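Local coordinates for protein Cwp19 (Clostridioides difficile, PDB 5OQ3) that probably hydrolyses glycosidic bonds through this TIM-barrel domain, one part of a longer S-layer protein of the cell wall, at residues L57-I66 with I367-K378; E118-R127 with I184-F193. All blocks are in the same frame, centred on the assembly; numbering follows the deposited sequence. Where two conformers were deposited one is given.

Contact 1: residues L57-I66 with I367-K378; sequences LLDKLKSVGI and IANSTSIQKDLK
Helix 47-63 packs here against the last two helices of the chain, 364-369 and 371-381, on the outside of the barrel. V64, near the end of helix 47-63, packs against I367, Q374 and L377. Its CG2 touches I367 CG2 at 3.8 Å, its CG1 lies against CB and CG of Q374, and its CB is 4.0 Å from L377 CB. The L61 and I367 side chains cross at about a right angle, with L61 CD2 3.8 Å from I367 CD1. I66 and I367 meet tip to tip through their CD1 methyls. L57 CD1 reaches A368 CB. In this TIM barrel the contact closes the ring of helices round the sheet; L57 and L61 also touch strand 27-32, and I66 and L377 touch Y361 of strand 356-361. Helix 47-63 ends in a Schellman motif, with G65 at positive phi. The solvent side is polar. Q374 NE2 donates to I367 O (2.9 Å), in its amide plane, and ties the two C-terminal helices together. In one of two conformers K60 curls over this amide; its weak NZ bond to A368 O and water link to Q374 NE2 are doubtful. Another water donates to S63 OG and Q374 OE1.

Contact 2: residues E118-R127 with I184-F193; sequences EFHAWFNPYR and IDGVHFDDYF
Strands 118-123 and 186-189 run parallel and share backbone hydrogen bonds: A121 N to G186 O, H188 N to A121 O (2.8 Å) and F123 N to H188 O. At the start, F119 O accepts from D185 N and, weakly, from G186 N. F119 N is taken by D185 OD2 at 2.8 Å, through the anti lone pair; H113 also bonds this oxygen. E118 OE1 lies 3.7 Å from D185 OD1. These are the third and fourth of eight parallel strands in the TIM barrel. H120, W122 and H188 share one face of the sheet; A121, F123, V187 and F189 share the other. G186 CA sits over the H120 ring, 3.9 Å from its centroid. H188, with CG anti to the backbone N (chi1 -178°), lies beside W122 and turns its edge to that ring's face, planes at 74°. Both histidines use ND1 to bond Y286 OH. W122 NE1 donates to D190 OD1 (2.9 Å) from above the carboxylate plane. One water links N124 ND2 to D190 OD2. N124 OD1 accepts from R127 N, an Asx motif, and from a second water that also bonds Y126 N and Y192 O. F123 O and D190 N are buried with no hydrogen-bond partner; F123 O has a CA-H...O contact from F189 CA (3.5 Å).

How the contacts relate
Both contacts belong to the same eight-stranded parallel barrel, in different layers. Contact 2 joins two neighbouring strands near the centre of the chain. Contact 1 joins helices of the outer layer, with its centre 21 Å from the centre of the chain. The two centres are 23 Å apart, and the nearest atoms stay about 7 Å from each other. Along the chain, both segments of contact 2 fall between the two segments of contact 1: 57-66 comes first, then 118-127 and 184-193, and 367-378 last. Strand 68-74 follows 57-66 and pairs with strand 118-123. One contact thus brings together helices that follow the first and last strands, while the other builds part of the barrel wall.

Contact 1: residues L57-I66 with I367-K378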
loop_
_atom_site.group_PDB
_atom_site.type_symbol
_atom_site.label_atom_id
_atom_site.label_comp_id
_atom_site.label_asym_id
_atom_site.label_seq_id
_atom_site.Cartn_x
_atom_site.Cartn_y
_atom_site.Cartn_z
ATOM N N LEU A 57 10.467 4.842 17.070
ATOM C CA LEU A 57 9.437 3.971 16.507
ATOM C C LEU A 57 10.056 2.633 16.073
ATOM O O LEU A 57 9.564 1.572 16.442
ATOM C CB LEU A 57 8.666 4.681 15.409
ATOM C CG LEU A 57 7.584 3.878 14.674
ATOM C CD1 LEU A 57 6.504 3.440 15.669
ATOM C CD2 LEU A 57 6.988 4.689 13.546
ATOM N N LEU A 58 11.164 2.670 15.333
ATOM C CA LEU A 58 11.776 1.417 14.933
ATOM C C LEU A 58 12.199 0.587 16.124
ATOM O O LEU A 58 12.099 -0.642 16.095
ATOM C CB LEU A 58 12.970 1.670 14.062
ATOM C CG LEU A 58 12.745 2.246 12.679
ATOM C CD1 LEU A 58 14.020 2.079 11.898
ATOM C CD2 LEU A 58 11.626 1.531 11.939
ATOM N N ASP A 59 12.726 1.257 17.162
ATOM C CA ASP A 59 13.157 0.492 18.322
ATOM C C ASP A 59 11.985 -0.274 18.944
ATOM O O ASP A 59 12.125 -1.427 19.321
ATOM C CB ASP A 59 13.752 1.404 19.408
ATOM C CG ASP A 59 15.112 1.980 19.060
ATOM O OD1 ASP A 59 15.818 1.433 18.185
ATOM O OD2 ASP A 59 15.491 2.961 19.749
ATOM N N LYS A 60 10.835 0.370 19.036
ATOM C CA LYS A 60 9.674 -0.267 19.630
ATOM C C LYS A 60 9.195 -1.430 18.712
ATOM O O LYS A 60 8.903 -2.517 19.199
ATOM C CB LYS A 60 8.579 0.776 19.878
ATOM C CG LYS A 60 7.519 0.389 20.907
ATOM C CD LYS A 60 7.963 0.560 22.366
ATOM C CE LYS A 60 7.980 2.008 22.904
ATOM N NZ LYS A 60 6.636 2.622 23.143
ATOM N N LEU A 61 9.183 -1.218 17.396
ATOM C CA LEU A 61 8.779 -2.292 16.480
ATOM C C LEU A 61 9.737 -3.488 16.560
ATOM O O LEU A 61 9.300 -4.627 16.654
ATOM C CB LEU A 61 8.709 -1.754 15.063
ATOM C CG LEU A 61 7.705 -0.627 14.790
ATOM C CD1 LEU A 61 7.855 -0.104 13.368
ATOM C CD2 LEU A 61 6.294 -1.095 15.065
ATOM N N LYS A 62 11.039 -3.206 16.558
ATOM C CA LYS A 62 12.010 -4.276 16.607
ATOM C C LYS A 62 11.826 -5.086 17.891
ATOM O O LYS A 62 11.938 -6.314 17.904
ATOM C CB LYS A 62 13.432 -3.759 16.475
ATOM C CG LYS A 62 14.404 -4.902 16.570
ATOM C CD LYS A 62 15.750 -4.650 16.014
ATOM C CE LYS A 62 16.520 -5.956 15.925
ATOM N NZ LYS A 62 17.953 -5.638 15.734
ATOM N N SER A 63 11.542 -4.375 18.983
ATOM C CA SER A 63 11.388 -5.022 20.286
ATOM C C SER A 63 10.289 -6.071 20.366
ATOM O O SER A 63 10.353 -6.940 21.249
ATOM C CB SER A 63 11.182 -4.002 21.421
ATOM O OG SER A 63 9.832 -3.546 21.489
ATOM N N VAL A 64 9.308 -6.009 19.465
ATOM C CA VAL A 64 8.218 -7.008 19.446
ATOM C C VAL A 64 8.338 -8.019 18.336
ATOM O O VAL A 64 7.441 -8.832 18.153
ATOM C CB VAL A 64 6.815 -6.371 19.459
ATOM C CG1 VAL A 64 6.720 -5.396 20.625
ATOM C CG2 VAL A 64 6.448 -5.685 18.129
ATOM N N GLY A 65 9.418 -7.945 17.562
ATOM C CA GLY A 65 9.661 -8.916 16.501
ATOM C C GLY A 65 9.431 -8.428 15.071
ATOM O O GLY A 65 9.569 -9.183 14.141
ATOM N N ILE A 66 9.072 -7.171 14.883
ATOM C CA ILE A 66 8.937 -6.635 13.526
ATOM C C ILE A 66 10.294 -6.628 12.832
ATOM O O ILE A 66 11.302 -6.174 13.382
ATOM C CB ILE A 66 8.292 -5.242 13.541
ATOM C CG1 ILE A 66 6.901 -5.265 14.141
ATOM C CG2 ILE A 66 8.287 -4.588 12.156
ATOM C CD1 ILE A 66 5.907 -6.092 13.368
ATOM N N ILE A 367 1.041 -0.590 17.466
ATOM C CA ILE A 367 2.019 -1.342 18.233
ATOM C C ILE A 367 2.707 -0.431 19.260
ATOM O O ILE A 367 2.800 -0.797 20.453
ATOM C CB ILE A 367 3.071 -1.969 17.292
ATOM C CG1 ILE A 367 2.421 -3.000 16.365
ATOM C CG2 ILE A 367 4.161 -2.661 18.105
ATOM C CD1 ILE A 367 3.282 -3.483 15.217
ATOM N N ALA A 368 3.183 0.717 18.786
ATOM C CA ALA A 368 3.884 1.662 19.683
ATOM C C ALA A 368 3.051 2.114 20.886
ATOM O O ALA A 368 3.599 2.294 21.972
ATOM C CB ALA A 368 4.398 2.868 18.898
ATOM N N ASN A 369 1.746 2.298 20.674
ATOM C CA ASN A 369 0.873 2.922 21.686
ATOM C C ASN A 369 0.194 1.920 22.616
ATOM O O ASN A 369 -0.501 2.328 23.535
ATOM C CB ASN A 369 -0.238 3.769 21.026
ATOM C CG ASN A 369 0.291 4.972 20.260
ATOM O OD1 ASN A 369 1.446 5.352 20.406
ATOM N ND2 ASN A 369 -0.559 5.554 19.399
ATOM N N SER A 370 0.357 0.619 22.373
ATOM C CA SER A 370 -0.337 -0.403 23.155
ATOM C C SER A 370 0.607 -1.454 23.762
ATOM O O SER A 370 1.221 -2.256 23.046
ATOM C CB SER A 370 -1.349 -1.109 22.286
ATOM O OG SER A 370 -1.907 -2.205 23.006
ATOM N N THR A 371 0.697 -1.462 25.077
ATOM C CA THR A 371 1.445 -2.495 25.763
ATOM C C THR A 371 0.867 -3.911 25.547
ATOM O O THR A 371 1.613 -4.885 25.523
ATOM C CB THR A 371 1.528 -2.215 27.283
ATOM O OG1 THR A 371 0.211 -2.012 27.787
ATOM C CG2 THR A 371 2.324 -0.971 27.559
ATOM N N SER A 372 -0.451 -4.023 25.409
ATOM C CA SER A 372 -1.083 -5.325 25.168
ATOM C C SER A 372 -0.756 -5.899 23.791
ATOM O O SER A 372 -0.477 -7.100 23.657
ATOM C CB SER A 372 -2.608 -5.262 25.372
ATOM O OG SER A 372 -3.213 -4.215 24.634
ATOM N N ILE A 373 -0.788 -5.031 22.776
ATOM C CA ILE A 373 -0.404 -5.437 21.459
ATOM C C ILE A 373 1.077 -5.838 21.444
ATOM O O ILE A 373 1.443 -6.862 20.846
ATOM C CB ILE A 373 -0.728 -4.330 20.418
ATOM C CG1 ILE A 373 -2.233 -4.240 20.201
ATOM C CG2 ILE A 373 -0.078 -4.710 19.106
ATOM C CD1 ILE A 373 -2.711 -3.091 19.315
ATOM N N GLN A 374 1.918 -5.054 22.101
ATOM C CA GLN A 374 3.325 -5.392 22.198
ATOM C C GLN A 374 3.533 -6.776 22.805
ATOM O O GLN A 374 4.283 -7.594 22.281
ATOM C CB GLN A 374 4.079 -4.344 23.000
ATOM C CG GLN A 374 4.279 -3.032 22.256
ATOM C CD GLN A 374 4.757 -1.936 23.174
ATOM O OE1 GLN A 374 5.466 -2.208 24.143
ATOM N NE2 GLN A 374 4.347 -0.688 22.897
ATOM N N LYS A 375 2.846 -7.037 23.908
ATOM C CA LYS A 375 2.970 -8.325 24.585
ATOM C C LYS A 375 2.520 -9.496 23.684
ATOM O O LYS A 375 3.173 -10.545 23.652
ATOM C CB LYS A 375 2.141 -8.293 25.892
ATOM C CG LYS A 375 2.193 -9.555 26.731
ATOM C CD LYS A 375 1.589 -9.322 28.119
ATOM C CE LYS A 375 0.069 -9.222 28.111
ATOM N NZ LYS A 375 -0.576 -10.543 28.375
ATOM N N ASP A 376 1.416 -9.300 22.952
ATOM C CA ASP A 376 0.899 -10.342 22.043
ATOM C C ASP A 376 1.861 -10.625 20.897
ATOM O O ASP A 376 2.163 -11.808 20.613
ATOM C CB ASP A 376 -0.488 -9.987 21.546
ATOM C CG ASP A 376 -1.570 -10.209 22.615
ATOM O OD1 ASP A 376 -1.333 -10.939 23.583
ATOM O OD2 ASP A 376 -2.665 -9.679 22.455
ATOM N N LEU A 377 2.396 -9.574 20.272
ATOM C CA LEU A 377 3.355 -9.798 19.203
ATOM C C LEU A 377 4.647 -10.426 19.729
ATOM O O LEU A 377 5.176 -11.334 19.094
ATOM C CB LEU A 377 3.611 -8.517 18.395
ATOM C CG LEU A 377 2.666 -8.347 17.189
ATOM C CD1 LEU A 377 1.209 -8.384 17.588
ATOM C CD2 LEU A 377 2.996 -7.072 16.427
ATOM N N LYS A 378 5.138 -9.984 20.889
ATOM C CA LYS A 378 6.300 -10.655 21.491
ATOM C C LYS A 378 6.044 -12.147 21.649
ATOM O O LYS A 378 6.909 -12.967 21.336
ATOM C CB LYS A 378 6.667 -10.059 22.854
ATOM C CG LYS A 378 7.504 -8.809 22.742
ATOM C CD LYS A 378 7.966 -8.304 24.105
ATOM C CE LYS A 378 8.075 -6.789 24.103
ATOM N NZ LYS A 378 8.413 -6.236 25.440
HETATM O O HOH W 1 4.860 1.484 24.831
HETATM O O HOH W 2 8.530 -3.246 23.778
#

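Contact 2: residues E118-R127 with I184-F193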
loop_
_atom_site.group_PDB
_atom_site.type_symbol
_atom_site.label_atom_id
_atom_site.label_comp_id
_atom_site.label_asym_id
_atom_site.label_seq_id
_atom_site.Cartn_x
_atom_site.Cartn_y
_atom_site.Cartn_z
ATOM N N GLU A 118 14.348 -4.870 7.154
ATOM C CA GLU A 118 14.178 -4.555 5.751
ATOM C C GLU A 118 13.287 -3.328 5.593
ATOM O O GLU A 118 12.512 -2.969 6.511
ATOM C CB GLU A 118 13.586 -5.745 4.984
ATOM C CG GLU A 118 14.391 -7.025 5.113
ATOM C CD GLU A 118 15.312 -7.285 3.987
ATOM O OE1 GLU A 118 14.888 -7.185 2.828
ATOM O OE2 GLU A 118 16.453 -7.705 4.244
ATOM N N PHE A 119 13.449 -2.674 4.453
ATOM C CA PHE A 119 12.768 -1.421 4.171
ATOM C C PHE A 119 12.060 -1.557 2.832
ATOM O O PHE A 119 12.693 -1.737 1.785
ATOM C CB PHE A 119 13.778 -0.273 4.099
ATOM C CG PHE A 119 13.122 1.067 3.960
ATOM C CD1 PHE A 119 12.708 1.529 2.723
ATOM C CD2 PHE A 119 12.911 1.873 5.084
ATOM C CE1 PHE A 119 12.095 2.745 2.594
ATOM C CE2 PHE A 119 12.299 3.109 4.948
ATOM C CZ PHE A 119 11.906 3.542 3.701
ATOM N N HIS A 120 10.749 -1.463 2.826
ATOM C CA HIS A 120 9.936 -1.433 1.602
ATOM C C HIS A 120 9.382 -0.014 1.444
ATOM O O HIS A 120 8.725 0.510 2.320
ATOM C CB HIS A 120 8.790 -2.430 1.623
ATOM C CG HIS A 120 9.232 -3.858 1.588
ATOM N ND1 HIS A 120 8.408 -4.870 1.145
ATOM C CD2 HIS A 120 10.413 -4.451 1.910
ATOM C CE1 HIS A 120 9.058 -6.016 1.219
ATOM N NE2 HIS A 120 10.267 -5.797 1.686
ATOM N N ALA A 121 9.672 0.612 0.312
ATOM C CA ALA A 121 9.157 1.931 -0.047
ATOM C C ALA A 121 7.748 1.799 -0.592
ATOM O O ALA A 121 7.535 1.123 -1.615
ATOM C CB ALA A 121 10.070 2.570 -1.082
ATOM N N TRP A 122 6.793 2.440 0.096
ATOM C CA TRP A 122 5.400 2.387 -0.245
ATOM C C TRP A 122 4.981 3.659 -1.016
ATOM O O TRP A 122 5.208 4.782 -0.561
ATOM C CB TRP A 122 4.610 2.149 1.029
ATOM C CG TRP A 122 3.167 2.483 1.129
ATOM C CD1 TRP A 122 2.242 2.599 0.110
ATOM C CD2 TRP A 122 2.442 2.657 2.341
ATOM N NE1 TRP A 122 1.019 2.897 0.633
ATOM C CE2 TRP A 122 1.114 2.950 1.989
ATOM C CE3 TRP A 122 2.790 2.653 3.694
ATOM C CZ2 TRP A 122 0.109 3.190 2.946
ATOM C CZ3 TRP A 122 1.807 2.920 4.644
ATOM C CH2 TRP A 122 0.487 3.182 4.260
ATOM N N PHE A 123 4.342 3.411 -2.145
ATOM C CA PHE A 123 3.853 4.450 -3.054
ATOM C C PHE A 123 2.340 4.325 -3.260
ATOM O O PHE A 123 1.807 3.206 -3.402
ATOM C CB PHE A 123 4.506 4.302 -4.430
ATOM C CG PHE A 123 6.003 4.369 -4.430
ATOM C CD1 PHE A 123 6.796 3.240 -4.152
ATOM C CD2 PHE A 123 6.650 5.518 -4.849
ATOM C CE1 PHE A 123 8.164 3.308 -4.182
ATOM C CE2 PHE A 123 8.025 5.585 -4.867
ATOM C CZ PHE A 123 8.794 4.467 -4.562
ATOM N N ASN A 124 1.658 5.474 -3.357
ATOM C CA ASN A 124 0.280 5.538 -3.848
ATOM C C ASN A 124 0.372 6.012 -5.316
ATOM O O ASN A 124 0.829 7.117 -5.560
ATOM C CB ASN A 124 -0.553 6.454 -2.964
ATOM C CG ASN A 124 -1.985 6.563 -3.437
ATOM O OD1 ASN A 124 -2.245 6.716 -4.642
ATOM N ND2 ASN A 124 -2.932 6.551 -2.473
ATOM N N PRO A 125 0.016 5.168 -6.305
ATOM C CA PRO A 125 0.312 5.572 -7.676
ATOM C C PRO A 125 -0.519 6.764 -8.198
ATOM O O PRO A 125 0.059 7.659 -8.820
ATOM C CB PRO A 125 0.017 4.289 -8.494
ATOM C CG PRO A 125 -0.810 3.431 -7.609
ATOM C CD PRO A 125 -0.446 3.770 -6.212
ATOM N N TYR A 126 -1.853 6.721 -8.049
ATOM C CA TYR A 126 -2.744 7.624 -8.818
ATOM C C TYR A 126 -3.297 8.834 -8.035
ATOM O O TYR A 126 -3.816 9.727 -8.668
ATOM C CB TYR A 126 -3.950 6.891 -9.408
ATOM C CG TYR A 126 -3.643 5.593 -10.158
ATOM C CD1 TYR A 126 -2.889 5.574 -11.319
ATOM C CD2 TYR A 126 -4.163 4.398 -9.712
ATOM C CE1 TYR A 126 -2.646 4.396 -12.002
ATOM C CE2 TYR A 126 -3.962 3.214 -10.397
ATOM C CZ TYR A 126 -3.209 3.220 -11.560
ATOM O OH TYR A 126 -3.019 2.032 -12.205
ATOM N N ARG A 127 -3.195 8.864 -6.696
ATOM C CA ARG A 127 -3.758 9.982 -5.961
ATOM C C ARG A 127 -3.030 11.251 -6.322
ATOM O O ARG A 127 -1.793 11.277 -6.402
ATOM C CB ARG A 127 -3.615 9.709 -4.459
ATOM C CG ARG A 127 -3.863 10.915 -3.526
ATOM C CD ARG A 127 -3.544 10.559 -2.081
ATOM N NE ARG A 127 -4.519 9.625 -1.538
ATOM C CZ ARG A 127 -4.297 8.799 -0.514
ATOM N NH1 ARG A 127 -3.141 8.806 0.138
ATOM N NH2 ARG A 127 -5.262 7.974 -0.113
ATOM N N ILE A 184 16.718 0.544 -1.068
ATOM C CA ILE A 184 15.519 -0.121 -0.664
ATOM C C ILE A 184 15.574 -1.616 -0.841
ATOM O O ILE A 184 16.239 -2.125 -1.736
ATOM C CB ILE A 184 14.276 0.468 -1.366
ATOM C CG1 ILE A 184 14.341 0.288 -2.893
ATOM C CG2 ILE A 184 14.105 1.969 -1.031
ATOM C CD1 ILE A 184 13.030 0.638 -3.584
ATOM N N ASP A 185 14.773 -2.347 -0.073
ATOM C CA ASP A 185 14.656 -3.814 -0.230
ATOM C C ASP A 185 13.404 -4.243 -0.995
ATOM O O ASP A 185 13.352 -5.332 -1.569
ATOM C CB ASP A 185 14.634 -4.471 1.151
ATOM C CG ASP A 185 15.824 -4.083 1.954
ATOM O OD1 ASP A 185 16.948 -4.446 1.546
ATOM O OD2 ASP A 185 15.713 -3.368 2.967
ATOM N N GLY A 186 12.414 -3.343 -1.055
ATOM C CA GLY A 186 11.132 -3.619 -1.717
ATOM C C GLY A 186 10.439 -2.353 -2.151
ATOM O O GLY A 186 10.716 -1.266 -1.614
ATOM N N VAL A 187 9.536 -2.524 -3.105
ATOM C CA VAL A 187 8.569 -1.486 -3.543
ATOM C C VAL A 187 7.179 -2.056 -3.261
ATOM O O VAL A 187 6.920 -3.213 -3.581
ATOM C CB VAL A 187 8.775 -1.189 -5.063
ATOM C CG1 VAL A 187 7.643 -0.320 -5.598
ATOM C CG2 VAL A 187 10.167 -0.619 -5.326
ATOM N N HIS A 188 6.326 -1.223 -2.664
ATOM C CA HIS A 188 5.023 -1.628 -2.202
ATOM C C HIS A 188 3.955 -0.632 -2.675
ATOM O O HIS A 188 4.147 0.596 -2.513
ATOM C CB HIS A 188 5.048 -1.617 -0.684
ATOM C CG HIS A 188 3.784 -2.050 0.002
ATOM N ND1 HIS A 188 3.602 -3.340 0.446
ATOM C CD2 HIS A 188 2.704 -1.351 0.399
ATOM C CE1 HIS A 188 2.436 -3.421 1.068
ATOM N NE2 HIS A 188 1.869 -2.233 1.051
ATOM N N PHE A 189 2.851 -1.131 -3.238
ATOM C CA PHE A 189 1.640 -0.314 -3.456
ATOM C C PHE A 189 0.564 -0.830 -2.514
ATOM O O PHE A 189 0.449 -2.040 -2.319
ATOM C CB PHE A 189 1.085 -0.437 -4.906
ATOM C CG PHE A 189 1.962 0.139 -6.005
ATOM C CD1 PHE A 189 3.155 0.851 -5.791
ATOM C CD2 PHE A 189 1.533 0.007 -7.295
ATOM C CE1 PHE A 189 3.900 1.361 -6.851
ATOM C CE2 PHE A 189 2.250 0.546 -8.344
ATOM C CZ PHE A 189 3.419 1.209 -8.125
ATOM N N ASP A 190 -0.233 0.096 -1.974
ATOM C CA ASP A 190 -1.396 -0.288 -1.194
ATOM C C ASP A 190 -2.627 -0.399 -2.088
ATOM O O ASP A 190 -2.509 -0.768 -3.274
ATOM C CB ASP A 190 -1.568 0.583 0.058
ATOM C CG ASP A 190 -1.843 2.036 -0.235
ATOM O OD1 ASP A 190 -1.203 2.585 -1.166
ATOM O OD2 ASP A 190 -2.598 2.687 0.531
ATOM N N ASP A 191 -3.822 -0.135 -1.579
ATOM C CA ASP A 191 -5.034 -0.693 -2.155
ATOM C C ASP A 191 -5.822 0.258 -3.050
ATOM O O ASP A 191 -6.907 -0.124 -3.496
ATOM C CB ASP A 191 -5.949 -1.200 -1.021
ATOM C CG ASP A 191 -6.236 -0.139 0.060
ATOM O OD1 ASP A 191 -5.303 0.328 0.788
ATOM O OD2 ASP A 191 -7.421 0.238 0.181
ATOM N N TYR A 192 -5.274 1.435 -3.371
ATOM C CA TYR A 192 -6.008 2.437 -4.128
ATOM C C TYR A 192 -5.641 2.366 -5.606
ATOM O O TYR A 192 -4.473 2.507 -5.987
ATOM C CB TYR A 192 -5.822 3.848 -3.581
ATOM C CG TYR A 192 -6.238 4.005 -2.147
ATOM C CD1 TYR A 192 -7.583 4.090 -1.802
ATOM C CD2 TYR A 192 -5.294 4.052 -1.123
ATOM C CE1 TYR A 192 -7.970 4.228 -0.485
ATOM C CE2 TYR A 192 -5.683 4.192 0.208
ATOM C CZ TYR A 192 -7.010 4.295 0.504
ATOM O OH TYR A 192 -7.382 4.423 1.814
ATOM N N PHE A 193 -6.673 2.161 -6.420
ATOM C CA PHE A 193 -6.514 2.084 -7.831
ATOM C C PHE A 193 -7.512 3.056 -8.466
ATOM O O PHE A 193 -7.431 4.244 -8.180
ATOM C CB PHE A 193 -6.607 0.610 -8.298
ATOM C CG PHE A 193 -5.513 -0.221 -7.751
ATOM C CD1 PHE A 193 -4.277 -0.187 -8.344
ATOM C CD2 PHE A 193 -5.681 -0.905 -6.547
ATOM C CE1 PHE A 193 -3.246 -0.898 -7.838
ATOM C CE2 PHE A 193 -4.641 -1.614 -6.033
ATOM C CZ PHE A 193 -3.420 -1.615 -6.672
HETATM O O HOH W 3 -3.633 5.127 -6.288
HETATM O O HOH W 4 -1.861 5.372 -0.016
#